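Local coordinates for 1H-3-hydroxy-4-oxoquinoline 2,4-dioxygenase (Pseudomonas putida, PDB 3IBT), which cleaves the ring of 3-hydroxy-1H-quinolin-4-one with dioxygen and no cofactor, giving N-formylanthranilate and carbon monoxide in oxoquinoline degradation, at residues A[94-97]-A[98-101]; A[192-195]-A[196-199]; A[53-56]-A[57-60]; A[254-257]-A[258-262]; A[200-203]-A[204-207]. All coordinates share one frame; numbering follows the deposited sequence.

Contact 1 of 5, residues A[94-97]-A[98-101]; sequences TSHG and CWVN
The imidazole of His-96 and the indole of Trp-99 run next to each other in the same direction, where strand 89-94 turns sharply into helix 97-107. This is the nucleophile elbow of the alpha/beta-hydrolase fold. A type II' turn from Thr-94 to Gly-97 is closed by Gly-97 N on Thr-94 O at 2.7 Å, and Ser-95, with positive phi, takes the position that the nucleophile holds in hydrolases. Thr-94 and Ser-95 probably contact the substrate here.

The tight part is backbone: besides the turn bond, Asn-101 N donates to Gly-97 O over 3.1 Å, which closes the first helical turn. The bond from Cys-98 N to Ser-95 O is doubtful, since that oxygen lies too close to a neighbouring atom.

The aromatic part is looser, although it too is buried and faces protein. Trp-99 CG stands anti to its carbonyl carbon (chi1 -59°), bringing CD1 to 3.2 Å from His-96 O, which sits at the indole edge, in plane. NE1 of Trp-99 gives a weak, bent bond (147°) to His-96 ND1 at 3.4 Å. The two rings meet rim to rim with planes 13° apart, and neither covers the other's face.

Around this turn, the Asn-101 amide bonds to Ser-93 and Thr-116, fastening the helix to strands 89-94 and 115-119. Trp-99 meets Trp-121, Tyr-189 and Trp-192 with its rings, His-96 packs on helix 175-192, and Ser-95 touches His-244, probably the proton donor and acceptor of the active site.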
loop_
_atom_site.group_PDB
_atom_site.type_symbol
_atom_site.label_atom_id
_atom_site.label_comp_id
_atom_site.label_asym_id
_atom_site.label_seq_id
_atom_site.Cartn_x
_atom_site.Cartn_y
_atom_site.Cartn_z
ATOM N N THR A 94 1.308 -0.531 -0.823
ATOM C CA THR A 94 1.650 -1.000 0.504
ATOM C C THR A 94 0.421 -1.303 1.349
ATOM O O THR A 94 -0.574 -0.546 1.336
ATOM C CB THR A 94 2.509 0.047 1.201
ATOM O OG1 THR A 94 3.875 -0.333 1.041
ATOM C CG2 THR A 94 2.168 0.193 2.744
ATOM N N SER A 95 0.478 -2.425 2.072
ATOM C CA SER A 95 -0.475 -2.642 3.140
ATOM C C SER A 95 -1.919 -2.468 2.618
ATOM O O SER A 95 -2.302 -3.145 1.667
ATOM C CB SER A 95 -0.170 -1.661 4.281
ATOM O OG SER A 95 -0.985 -1.946 5.401
ATOM N N HIS A 96 -2.702 -1.568 3.217
ATOM C CA HIS A 96 -4.114 -1.449 2.840
ATOM C C HIS A 96 -4.331 -0.528 1.647
ATOM O O HIS A 96 -5.466 -0.377 1.159
ATOM C CB HIS A 96 -5.014 -1.198 4.045
ATOM C CG HIS A 96 -4.778 -2.189 5.131
ATOM N ND1 HIS A 96 -5.202 -3.505 5.040
ATOM C CD2 HIS A 96 -4.082 -2.100 6.289
ATOM C CE1 HIS A 96 -4.820 -4.169 6.120
ATOM N NE2 HIS A 96 -4.144 -3.342 6.899
ATOM N N GLY A 97 -3.223 0.036 1.154
ATOM C CA GLY A 97 -3.193 0.685 -0.156
ATOM C C GLY A 97 -3.539 -0.326 -1.244
ATOM O O GLY A 97 -4.024 0.037 -2.300
ATOM N N CYS A 98 -3.315 -1.603 -0.981
ATOM C CA CYS A 98 -3.584 -2.632 -1.951
ATOM C C CYS A 98 -5.044 -2.776 -2.375
ATOM O O CYS A 98 -5.322 -2.938 -3.582
ATOM C CB CYS A 98 -3.069 -3.941 -1.402
ATOM S SG CYS A 98 -1.300 -3.779 -0.911
ATOM N N TRP A 99 -5.968 -2.743 -1.405
ATOM C CA TRP A 99 -7.390 -2.606 -1.709
ATOM C C TRP A 99 -7.602 -1.574 -2.853
ATOM O O TRP A 99 -8.359 -1.850 -3.788
ATOM C CB TRP A 99 -8.210 -2.146 -0.483
ATOM C CG TRP A 99 -8.155 -3.018 0.678
ATOM C CD1 TRP A 99 -7.435 -2.817 1.828
ATOM C CD2 TRP A 99 -8.848 -4.262 0.836
ATOM N NE1 TRP A 99 -7.622 -3.881 2.679
ATOM C CE2 TRP A 99 -8.472 -4.788 2.096
ATOM C CE3 TRP A 99 -9.711 -5.010 0.012
ATOM C CZ2 TRP A 99 -8.949 -6.014 2.570
ATOM C CZ3 TRP A 99 -10.191 -6.249 0.490
ATOM C CH2 TRP A 99 -9.806 -6.733 1.757
ATOM N N VAL A 100 -6.957 -0.402 -2.778
ATOM C CA VAL A 100 -7.017 0.594 -3.880
ATOM C C VAL A 100 -6.393 0.068 -5.207
ATOM O O VAL A 100 -6.997 0.125 -6.270
ATOM C CB VAL A 100 -6.334 1.946 -3.453
ATOM C CG1 VAL A 100 -6.380 2.979 -4.561
ATOM C CG2 VAL A 100 -6.935 2.483 -2.134
ATOM N N ASN A 101 -5.173 -0.447 -5.111
ATOM C CA ASN A 101 -4.490 -1.107 -6.211
ATOM C C ASN A 101 -5.395 -2.099 -6.978
ATOM O O ASN A 101 -5.608 -1.953 -8.199
ATOM C CB ASN A 101 -3.263 -1.825 -5.645
ATOM C CG ASN A 101 -2.333 -2.343 -6.715
ATOM O OD1 ASN A 101 -2.721 -2.509 -7.883
ATOM N ND2 ASN A 101 -1.083 -2.619 -6.324
#

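Contact 2 of 5, residues A[192-195]-A[196-199]; sequences WGSP and LDRM
Arg-198 lays its guanidinium flat on the indole of Trp-192, a cation-pi contact over the ring face with the planes 9° apart and the centres 4.0 Å from each other. Both side chains extend together from the turn. Arg-198 CD sits over the six-membered ring, 3.5 Å from its centroid, as a CH-pi contact, and farther out Arg-198 NH2 comes to 3.5 Å from Trp-192 CH2. The arginine reaches this face because CG leaves anti to the backbone N (chi1 174°) and the chain then bends at chi2 (49°).

Ser-194 is the N-cap of helix 195-200: its OG accepts from Asp-197 N at 3.0 Å. Ser-194 O in turn receives Arg-198 N at 2.9 Å, and Pro-195 O takes Met-199 N at 3.0 Å. Gly-193, with positive phi, ends helix 175-192 and lets the chain turn into the next helix. Pro-195 CB and the selenomethionine methyl of Met-199 add a looser apolar touch.

The guanidinium also makes a salt bridge to Glu-106 on helix 97-107. The cation is thus met by a carboxylate at its NH1 and by the indole's pi face, which probably helps hold it flat.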
loop_
_atom_site.group_PDB
_atom_site.type_symbol
_atom_site.label_atom_id
_atom_site.label_comp_id
_atom_site.label_asym_id
_atom_site.label_seq_id
_atom_site.Cartn_x
_atom_site.Cartn_y
_atom_site.Cartn_z
ATOM N N TRP A 192 -15.201 -8.337 1.528
ATOM C CA TRP A 192 -14.538 -9.285 0.641
ATOM C C TRP A 192 -14.128 -10.521 1.373
ATOM O O TRP A 192 -13.881 -11.580 0.757
ATOM C CB TRP A 192 -13.315 -8.636 0.043
ATOM C CG TRP A 192 -13.647 -7.430 -0.786
ATOM C CD1 TRP A 192 -13.477 -6.131 -0.441
ATOM C CD2 TRP A 192 -14.228 -7.428 -2.097
ATOM N NE1 TRP A 192 -13.931 -5.306 -1.455
ATOM C CE2 TRP A 192 -14.392 -6.078 -2.482
ATOM C CE3 TRP A 192 -14.627 -8.445 -2.987
ATOM C CZ2 TRP A 192 -14.925 -5.707 -3.708
ATOM C CZ3 TRP A 192 -15.158 -8.077 -4.219
ATOM C CH2 TRP A 192 -15.306 -6.711 -4.564
ATOM N N GLY A 193 -14.060 -10.394 2.700
ATOM C CA GLY A 193 -13.624 -11.489 3.555
ATOM C C GLY A 193 -12.138 -11.317 3.759
ATOM O O GLY A 193 -11.691 -11.192 4.894
ATOM N N SER A 194 -11.362 -11.277 2.672
ATOM C CA SER A 194 -9.933 -11.174 2.788
ATOM C C SER A 194 -9.401 -10.687 1.484
ATOM O O SER A 194 -10.033 -10.873 0.445
ATOM C CB SER A 194 -9.358 -12.577 2.999
ATOM O OG SER A 194 -9.646 -13.349 1.850
ATOM N N PRO A 195 -8.200 -10.103 1.502
ATOM C CA PRO A 195 -7.461 -9.915 0.273
ATOM C C PRO A 195 -7.506 -11.123 -0.652
ATOM O O PRO A 195 -7.728 -10.958 -1.832
ATOM C CB PRO A 195 -6.067 -9.698 0.760
ATOM C CG PRO A 195 -6.233 -9.025 2.011
ATOM C CD PRO A 195 -7.475 -9.556 2.654
ATOM N N LEU A 196 -7.302 -12.334 -0.157
ATOM C CA LEU A 196 -7.353 -13.496 -1.057
ATOM C C LEU A 196 -8.684 -13.673 -1.814
ATOM O O LEU A 196 -8.677 -14.024 -3.005
ATOM C CB LEU A 196 -7.019 -14.783 -0.314
ATOM C CG LEU A 196 -5.542 -14.864 0.048
ATOM C CD1 LEU A 196 -5.458 -15.757 1.300
ATOM C CD2 LEU A 196 -4.676 -15.362 -1.153
ATOM N N ASP A 197 -9.808 -13.462 -1.127
ATOM C CA ASP A 197 -11.121 -13.537 -1.753
ATOM C C ASP A 197 -11.317 -12.385 -2.692
ATOM O O ASP A 197 -11.817 -12.555 -3.794
ATOM C CB ASP A 197 -12.226 -13.492 -0.705
ATOM C CG ASP A 197 -12.271 -14.742 0.151
ATOM O OD1 ASP A 197 -11.326 -15.543 0.093
ATOM O OD2 ASP A 197 -13.266 -14.945 0.883
ATOM N N ARG A 198 -10.956 -11.190 -2.252
ATOM C CA ARG A 198 -10.980 -10.050 -3.158
ATOM C C ARG A 198 -10.396 -10.429 -4.535
ATOM O O ARG A 198 -11.090 -10.336 -5.552
ATOM C CB ARG A 198 -10.223 -8.874 -2.526
ATOM C CG ARG A 198 -10.048 -7.678 -3.391
ATOM C CD ARG A 198 -11.336 -7.308 -4.002
ATOM N NE ARG A 198 -11.333 -5.965 -4.580
ATOM C CZ ARG A 198 -11.841 -5.700 -5.776
ATOM N NH1 ARG A 198 -11.841 -4.458 -6.252
ATOM N NH2 ARG A 198 -12.351 -6.692 -6.501
HETATM N N MSE A 199 -9.150 -10.907 -4.526
HETATM C CA MSE A 199 -8.359 -11.176 -5.716
HETATM C C MSE A 199 -8.964 -12.311 -6.515
HETATM O O MSE A 199 -9.110 -12.230 -7.748
HETATM C CB MSE A 199 -6.891 -11.478 -5.343
HETATM C CG MSE A 199 -6.098 -10.248 -4.852
HETATM SE SE MSE A 199 -4.164 -10.480 -4.327
HETATM C CE MSE A 199 -4.347 -11.564 -2.657
#

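Contact 3 of 5, residues A[53-56]-A[57-60]; sequences PDWR and GHDA
His-58 folds its imidazole back against the carbonyls of Trp-55 and Arg-56 in a type II turn that runs from Trp-55 to His-58. The turn belongs to the Asp-x-Arg-Gly segment common after this strand, here 49-53, in alpha/beta hydrolases.

The turn is closed by His-58 N donating to Trp-55 O at 2.7 Å. Gly-57, with positive phi (80°), takes the third position. His-58 CG lies anti to the carbonyl carbon (chi1 -71°), which keeps the ring beside the turn; there ND1 gives weak, bent bonds to both carbonyls, Arg-56 O at 2.9 Å and Trp-55 O at 3.4 Å. The far nitrogen, NE2, pairs with the backbone N of Cys-31, a probable substrate-binding residue, so the imidazole spans from the turn to the substrate site. Cys-31 N can only donate, so NE2 accepts, which fits a proton on ND1.

Arg-56 leads away from the turn: only its backbone and CB meet the following residues, while its guanidinium reaches helix 70-83 in a salt bridge to Asp-76. Asp-54 enters by CB, 4.0 Å from His-58 O, its carboxylate bonded to Thr-12.

Trp-55 bonds through NE1 to Ser-28 O and turns the indole edge toward the imidazole face, offset edge-to-face with planes at 73°. Nearer in, its CB stands 3.2 Å from His-58 ND1.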
loop_
_atom_site.group_PDB
_atom_site.type_symbol
_atom_site.label_atom_id
_atom_site.label_comp_id
_atom_site.label_asym_id
_atom_site.label_seq_id
_atom_site.Cartn_x
_atom_site.Cartn_y
_atom_site.Cartn_z
ATOM N N PRO A 53 2.602 9.264 -5.033
ATOM C CA PRO A 53 1.517 10.155 -4.539
ATOM C C PRO A 53 1.167 10.141 -3.029
ATOM O O PRO A 53 1.562 9.256 -2.288
ATOM C CB PRO A 53 0.296 9.757 -5.383
ATOM C CG PRO A 53 0.668 8.502 -6.117
ATOM C CD PRO A 53 2.076 8.098 -5.768
ATOM N N ASP A 54 0.454 11.176 -2.593
ATOM C CA ASP A 54 0.003 11.295 -1.202
ATOM C C ASP A 54 -1.514 11.329 -1.180
ATOM O O ASP A 54 -2.146 12.324 -1.582
ATOM C CB ASP A 54 0.543 12.563 -0.522
ATOM C CG ASP A 54 2.005 12.813 -0.820
ATOM O OD1 ASP A 54 2.704 11.810 -1.164
ATOM O OD2 ASP A 54 2.450 13.994 -0.696
ATOM N N TRP A 55 -2.076 10.235 -0.693
ATOM C CA TRP A 55 -3.503 10.067 -0.559
ATOM C C TRP A 55 -4.236 11.319 -0.043
ATOM O O TRP A 55 -3.669 12.098 0.737
ATOM C CB TRP A 55 -3.709 8.909 0.400
ATOM C CG TRP A 55 -3.349 7.584 -0.160
ATOM C CD1 TRP A 55 -2.653 6.574 0.465
ATOM C CD2 TRP A 55 -3.712 7.084 -1.445
ATOM N NE1 TRP A 55 -2.555 5.476 -0.369
ATOM C CE2 TRP A 55 -3.201 5.766 -1.544
ATOM C CE3 TRP A 55 -4.423 7.621 -2.525
ATOM C CZ2 TRP A 55 -3.365 4.992 -2.686
ATOM C CZ3 TRP A 55 -4.584 6.846 -3.661
ATOM C CH2 TRP A 55 -4.057 5.545 -3.733
ATOM N N ARG A 56 -5.485 11.505 -0.478
ATOM C CA ARG A 56 -6.376 12.467 0.177
ATOM C C ARG A 56 -6.029 12.683 1.652
ATOM O O ARG A 56 -5.940 11.727 2.410
ATOM C CB ARG A 56 -7.827 11.984 0.111
ATOM C CG ARG A 56 -8.676 12.726 -0.869
ATOM C CD ARG A 56 -10.177 12.296 -0.802
ATOM N NE ARG A 56 -10.675 12.317 -2.228
ATOM C CZ ARG A 56 -11.184 13.471 -2.850
ATOM N NH1 ARG A 56 -11.302 14.736 -2.163
ATOM N NH2 ARG A 56 -11.575 13.339 -4.172
ATOM N N GLY A 57 -5.828 13.923 2.071
ATOM C CA GLY A 57 -5.652 14.202 3.495
ATOM C C GLY A 57 -4.267 13.906 4.014
ATOM O O GLY A 57 -3.938 14.225 5.169
ATOM N N HIS A 58 -3.461 13.297 3.147
ATOM C CA HIS A 58 -2.113 12.897 3.486
ATOM C C HIS A 58 -1.019 13.834 2.978
ATOM O O HIS A 58 0.167 13.636 3.264
ATOM C CB HIS A 58 -1.881 11.483 2.999
ATOM C CG HIS A 58 -2.632 10.480 3.799
ATOM N ND1 HIS A 58 -3.876 10.023 3.432
ATOM C CD2 HIS A 58 -2.351 9.898 4.990
ATOM C CE1 HIS A 58 -4.312 9.164 4.340
ATOM N NE2 HIS A 58 -3.403 9.069 5.294
ATOM N N ASP A 59 -1.414 14.864 2.243
ATOM C CA ASP A 59 -0.456 15.843 1.784
ATOM C C ASP A 59 0.203 16.576 2.972
ATOM O O ASP A 59 -0.262 16.471 4.124
ATOM C CB ASP A 59 -1.112 16.808 0.782
ATOM C CG ASP A 59 -2.448 17.378 1.275
ATOM O OD1 ASP A 59 -3.332 16.576 1.721
ATOM O OD2 ASP A 59 -2.610 18.637 1.185
ATOM N N ALA A 60 1.305 17.280 2.685
ATOM C CA ALA A 60 2.007 18.112 3.673
ATOM C C ALA A 60 1.058 19.112 4.348
ATOM O O ALA A 60 1.348 19.654 5.423
ATOM C CB ALA A 60 3.182 18.845 3.011
#

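Contact 4 of 5, residues A[254-257]-A[258-262]; sequences VAQA and IREFL
Gln-256 joins two neighbours on the same face of helix 251-261 with the two ends of one amide. Its OE1 accepts from Arg-259 NE at 3.1 Å, nearly straight at 170°; the oxygen lies in the guanidinium plane, whereas the donor stands well above the amide's carbonyl plane. Its NE2 gives a bond to Glu-260 OE2 at 2.6 Å, on the anti side and somewhat out of the carboxylate plane, the amide and carboxylate planes 72° apart. With CG anti to the backbone N, a bend at chi2 (61°) swings the amide forward, toward the next turn.

On a buried face, Val-254 CG1 meets Ile-258 CD1 at 3.6 Å.

Two backbone bonds, Arg-259 N to Ala-255 O and Glu-260 N to Gln-256 O, both 2.9 Å, hold the helical turn that brings these side chains together. Farther out, Arg-259 also makes a salt bridge to Asp-47 through NH1, and Phe-261 makes a cation-pi contact with Lys-115. Ile-258 packs on Leu-44 of helix 40-44 and on Val-92 and Ile-117 of the central strands.

Polar groups toward solvent and aliphatic groups toward the sheet mark an amphipathic helix, here the C-terminal helix that covers one side of the alpha/beta-hydrolase sheet.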
loop_
_atom_site.group_PDB
_atom_site.type_symbol
_atom_site.label_atom_id
_atom_site.label_comp_id
_atom_site.label_asym_id
_atom_site.label_seq_id
_atom_site.Cartn_x
_atom_site.Cartn_y
_atom_site.Cartn_z
ATOM N N VAL A 254 13.550 -5.255 -2.014
ATOM C CA VAL A 254 12.337 -4.851 -2.716
ATOM C C VAL A 254 12.609 -4.330 -4.136
ATOM O O VAL A 254 11.860 -4.624 -5.055
ATOM C CB VAL A 254 11.532 -3.831 -1.934
ATOM C CG1 VAL A 254 10.307 -3.414 -2.730
ATOM C CG2 VAL A 254 11.082 -4.417 -0.632
ATOM N N ALA A 255 13.686 -3.585 -4.338
ATOM C CA ALA A 255 13.907 -2.963 -5.640
ATOM C C ALA A 255 14.168 -4.066 -6.646
ATOM O O ALA A 255 13.766 -3.998 -7.824
ATOM C CB ALA A 255 15.063 -1.987 -5.583
ATOM N N GLN A 256 14.835 -5.111 -6.187
ATOM C CA GLN A 256 15.256 -6.109 -7.126
ATOM C C GLN A 256 14.041 -6.926 -7.549
ATOM O O GLN A 256 13.943 -7.359 -8.706
ATOM C CB GLN A 256 16.349 -6.980 -6.534
ATOM C CG GLN A 256 16.916 -7.936 -7.555
ATOM C CD GLN A 256 17.550 -7.199 -8.728
ATOM O OE1 GLN A 256 17.962 -6.016 -8.615
ATOM N NE2 GLN A 256 17.641 -7.890 -9.858
ATOM N N ALA A 257 13.098 -7.088 -6.622
ATOM C CA ALA A 257 11.885 -7.871 -6.841
ATOM C C ALA A 257 10.948 -7.141 -7.778
ATOM O O ALA A 257 10.342 -7.777 -8.662
ATOM C CB ALA A 257 11.197 -8.131 -5.528
ATOM N N ILE A 258 10.825 -5.818 -7.569
ATOM C CA ILE A 258 10.012 -4.953 -8.428
ATOM C C ILE A 258 10.621 -4.993 -9.814
ATOM O O ILE A 258 9.952 -5.300 -10.786
ATOM C CB ILE A 258 9.927 -3.511 -7.897
ATOM C CG1 ILE A 258 9.110 -3.470 -6.607
ATOM C CG2 ILE A 258 9.288 -2.595 -8.936
ATOM C CD1 ILE A 258 9.179 -2.168 -5.897
ATOM N N ARG A 259 11.922 -4.767 -9.879
ATOM C CA ARG A 259 12.626 -4.849 -11.140
ATOM C C ARG A 259 12.348 -6.136 -11.847
ATOM O O ARG A 259 12.077 -6.115 -13.031
ATOM C CB ARG A 259 14.113 -4.737 -10.932
ATOM C CG ARG A 259 14.731 -3.531 -11.577
ATOM C CD ARG A 259 16.257 -3.685 -11.549
ATOM N NE ARG A 259 16.849 -3.570 -10.199
ATOM C CZ ARG A 259 17.043 -2.425 -9.528
ATOM N NH1 ARG A 259 16.660 -1.246 -10.039
ATOM N NH2 ARG A 259 17.626 -2.460 -8.328
ATOM N N GLU A 260 12.425 -7.259 -11.145
ATOM C CA GLU A 260 12.339 -8.541 -11.835
ATOM C C GLU A 260 10.921 -8.930 -12.167
ATOM O O GLU A 260 10.670 -9.532 -13.202
ATOM C CB GLU A 260 13.005 -9.658 -11.062
ATOM C CG GLU A 260 14.504 -9.693 -11.236
ATOM C CD GLU A 260 15.199 -10.487 -10.127
ATOM O OE1 GLU A 260 14.495 -11.364 -9.539
ATOM O OE2 GLU A 260 16.417 -10.234 -9.832
ATOM N N PHE A 261 9.976 -8.600 -11.308
ATOM C CA PHE A 261 8.631 -8.931 -11.639
ATOM C C PHE A 261 8.126 -8.053 -12.776
ATOM O O PHE A 261 7.362 -8.498 -13.642
ATOM C CB PHE A 261 7.737 -8.745 -10.468
ATOM C CG PHE A 261 6.378 -9.223 -10.722
ATOM C CD1 PHE A 261 5.316 -8.342 -10.766
ATOM C CD2 PHE A 261 6.140 -10.588 -10.946
ATOM C CE1 PHE A 261 4.018 -8.812 -11.004
ATOM C CE2 PHE A 261 4.852 -11.081 -11.182
ATOM C CZ PHE A 261 3.795 -10.191 -11.216
ATOM N N LEU A 262 8.536 -6.797 -12.789
ATOM C CA LEU A 262 7.897 -5.905 -13.708
ATOM C C LEU A 262 8.498 -5.983 -15.076
ATOM O O LEU A 262 8.180 -5.138 -15.901
ATOM C CB LEU A 262 7.921 -4.475 -13.212
ATOM C CG LEU A 262 6.664 -3.966 -12.524
ATOM C CD1 LEU A 262 6.339 -4.763 -11.315
ATOM C CD2 LEU A 262 6.899 -2.529 -12.120
#

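Contact 5 of 5, residues A[200-203]-A[204-207]; sequences DSLP and QKPE. Unlike the reference sequence in segment 200-203: Asp-200 (reference Glu).
Lys-205 folds back over the preceding loop so that its ammonium meets carbonyls at the end of helix 195-200 and in the loop just after it. NZ donates to Leu-202 O at 2.8 Å, meeting it in its carbonyl plane on a lone pair. Asp-200 O is used differently: the nitrogen stands far above its carbonyl plane (73° out of it), and the modelled length, 2.5 Å from NZ to Asp-200 O, is short and uncertain. A weak bond to Met-199 O adds a third carbonyl. The carboxylate of Asp-200, glutamate in the reference sequence, contributes a long salt bridge, OD1 to NZ 3.9 Å. The lysine chain gets there by leaving with CG anti to the carbonyl carbon and bending at each later torsion, ending with chi4 at -67°; on the way Lys-205 CE passes 3.3 Å from Leu-202 O.

Ser-201 OG bonds to Arg-198 O within the helix.

The apolar part of the contact is Leu-202 against Pro-206: CD1 of Leu-202 approaches CD of Pro-206 at 4.0 Å, and Leu-202 also rests on Ile-102 and Glu-106 of helix 97-107. Just beyond, Glu-207 begins strand 207-212, its OE1 held by His-235.

One ammonium therefore serves several carbonyls at a helix C terminus and in the loop after it. Its positive charge probably counters the negative end of the helix dipole, and the link does not depend on the distant carboxylate alone.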
loop_
_atom_site.group_PDB
_atom_site.type_symbol
_atom_site.label_atom_id
_atom_site.label_comp_id
_atom_site.label_asym_id
_atom_site.label_seq_id
_atom_site.Cartn_x
_atom_site.Cartn_y
_atom_site.Cartn_z
ATOM N N ASP A 200 -9.353 -13.355 -5.806
ATOM C CA ASP A 200 -9.956 -14.504 -6.423
ATOM C C ASP A 200 -11.278 -14.144 -7.173
ATOM O O ASP A 200 -11.766 -14.903 -8.006
ATOM C CB ASP A 200 -10.156 -15.563 -5.334
ATOM C CG ASP A 200 -10.016 -17.021 -5.857
ATOM O OD1 ASP A 200 -9.934 -17.223 -7.109
ATOM O OD2 ASP A 200 -9.996 -17.970 -5.003
ATOM N N SER A 201 -11.829 -12.960 -6.928
ATOM C CA SER A 201 -13.111 -12.615 -7.507
ATOM C C SER A 201 -13.005 -11.598 -8.614
ATOM O O SER A 201 -14.023 -11.115 -9.114
ATOM C CB SER A 201 -14.061 -12.099 -6.433
ATOM O OG SER A 201 -13.752 -10.752 -6.143
ATOM N N LEU A 202 -11.788 -11.239 -8.990
ATOM C CA LEU A 202 -11.628 -10.466 -10.220
ATOM C C LEU A 202 -11.990 -11.397 -11.386
ATOM O O LEU A 202 -11.674 -12.598 -11.355
ATOM C CB LEU A 202 -10.210 -9.919 -10.379
ATOM C CG LEU A 202 -9.546 -9.181 -9.217
ATOM C CD1 LEU A 202 -8.087 -9.185 -9.428
ATOM C CD2 LEU A 202 -9.992 -7.788 -9.151
ATOM N N PRO A 203 -12.724 -10.867 -12.384
ATOM C CA PRO A 203 -13.105 -11.652 -13.595
ATOM C C PRO A 203 -11.911 -12.087 -14.472
ATOM O O PRO A 203 -11.947 -13.159 -15.093
ATOM C CB PRO A 203 -14.010 -10.694 -14.373
ATOM C CG PRO A 203 -13.688 -9.317 -13.834
ATOM C CD PRO A 203 -13.282 -9.499 -12.396
ATOM N N GLN A 204 -10.883 -11.239 -14.527
ATOM C CA GLN A 204 -9.680 -11.489 -15.290
ATOM C C GLN A 204 -8.517 -11.068 -14.404
ATOM O O GLN A 204 -8.412 -9.906 -13.985
ATOM C CB GLN A 204 -9.685 -10.655 -16.555
ATOM C CG GLN A 204 -10.801 -10.977 -17.514
ATOM C CD GLN A 204 -10.627 -10.231 -18.842
ATOM O OE1 GLN A 204 -9.690 -9.428 -18.997
ATOM N NE2 GLN A 204 -11.525 -10.494 -19.809
ATOM N N LYS A 205 -7.636 -12.016 -14.126
ATOM C CA LYS A 205 -6.632 -11.811 -13.107
ATOM C C LYS A 205 -5.278 -11.424 -13.693
ATOM O O LYS A 205 -4.750 -12.130 -14.563
ATOM C CB LYS A 205 -6.528 -13.063 -12.235
ATOM C CG LYS A 205 -7.705 -13.248 -11.268
ATOM C CD LYS A 205 -8.030 -14.712 -11.091
ATOM C CE LYS A 205 -9.521 -15.040 -11.098
ATOM N NZ LYS A 205 -10.156 -14.449 -9.912
ATOM N N PRO A 206 -4.709 -10.290 -13.232
ATOM C CA PRO A 206 -3.327 -9.966 -13.571
ATOM C C PRO A 206 -2.395 -10.926 -12.900
ATOM O O PRO A 206 -2.805 -11.643 -11.984
ATOM C CB PRO A 206 -3.113 -8.597 -12.923
ATOM C CG PRO A 206 -4.135 -8.482 -11.919
ATOM C CD PRO A 206 -5.319 -9.266 -12.375
ATOM N N GLU A 207 -1.137 -10.916 -13.311
ATOM C CA GLU A 207 -0.112 -11.516 -12.478
ATOM C C GLU A 207 0.079 -10.558 -11.286
ATOM O O GLU A 207 0.286 -9.336 -11.463
ATOM C CB GLU A 207 1.153 -11.775 -13.281
ATOM C CG GLU A 207 0.879 -12.565 -14.578
ATOM C CD GLU A 207 0.535 -14.063 -14.362
ATOM O OE1 GLU A 207 1.481 -14.849 -14.169
ATOM O OE2 GLU A 207 -0.662 -14.471 -14.425
#

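How the contacts relate
From the N terminus, contact 3 comes first, turning the chain after strand 49-53. Contact 1 follows, closing the elbow between strand 89-94 and helix 97-107, and the two meet where Val-100 packs on Trp-55. Much later, contact 2 links helices 175-192 and 195-200 and reaches contact 1 through Trp-99 and Trp-192. Contact 5 continues directly from it, leading into strand 207-212. Contact 4 lies last, along the C-terminal helix, where it closes no loop; its Phe-261 touches Glu-207 of contact 5. All are local contacts in series, and none nests or crosses. Contacts 3 and 2, about 26 Å apart between centres, lie on opposite sides of the chain's centre, with contact 1 touching both.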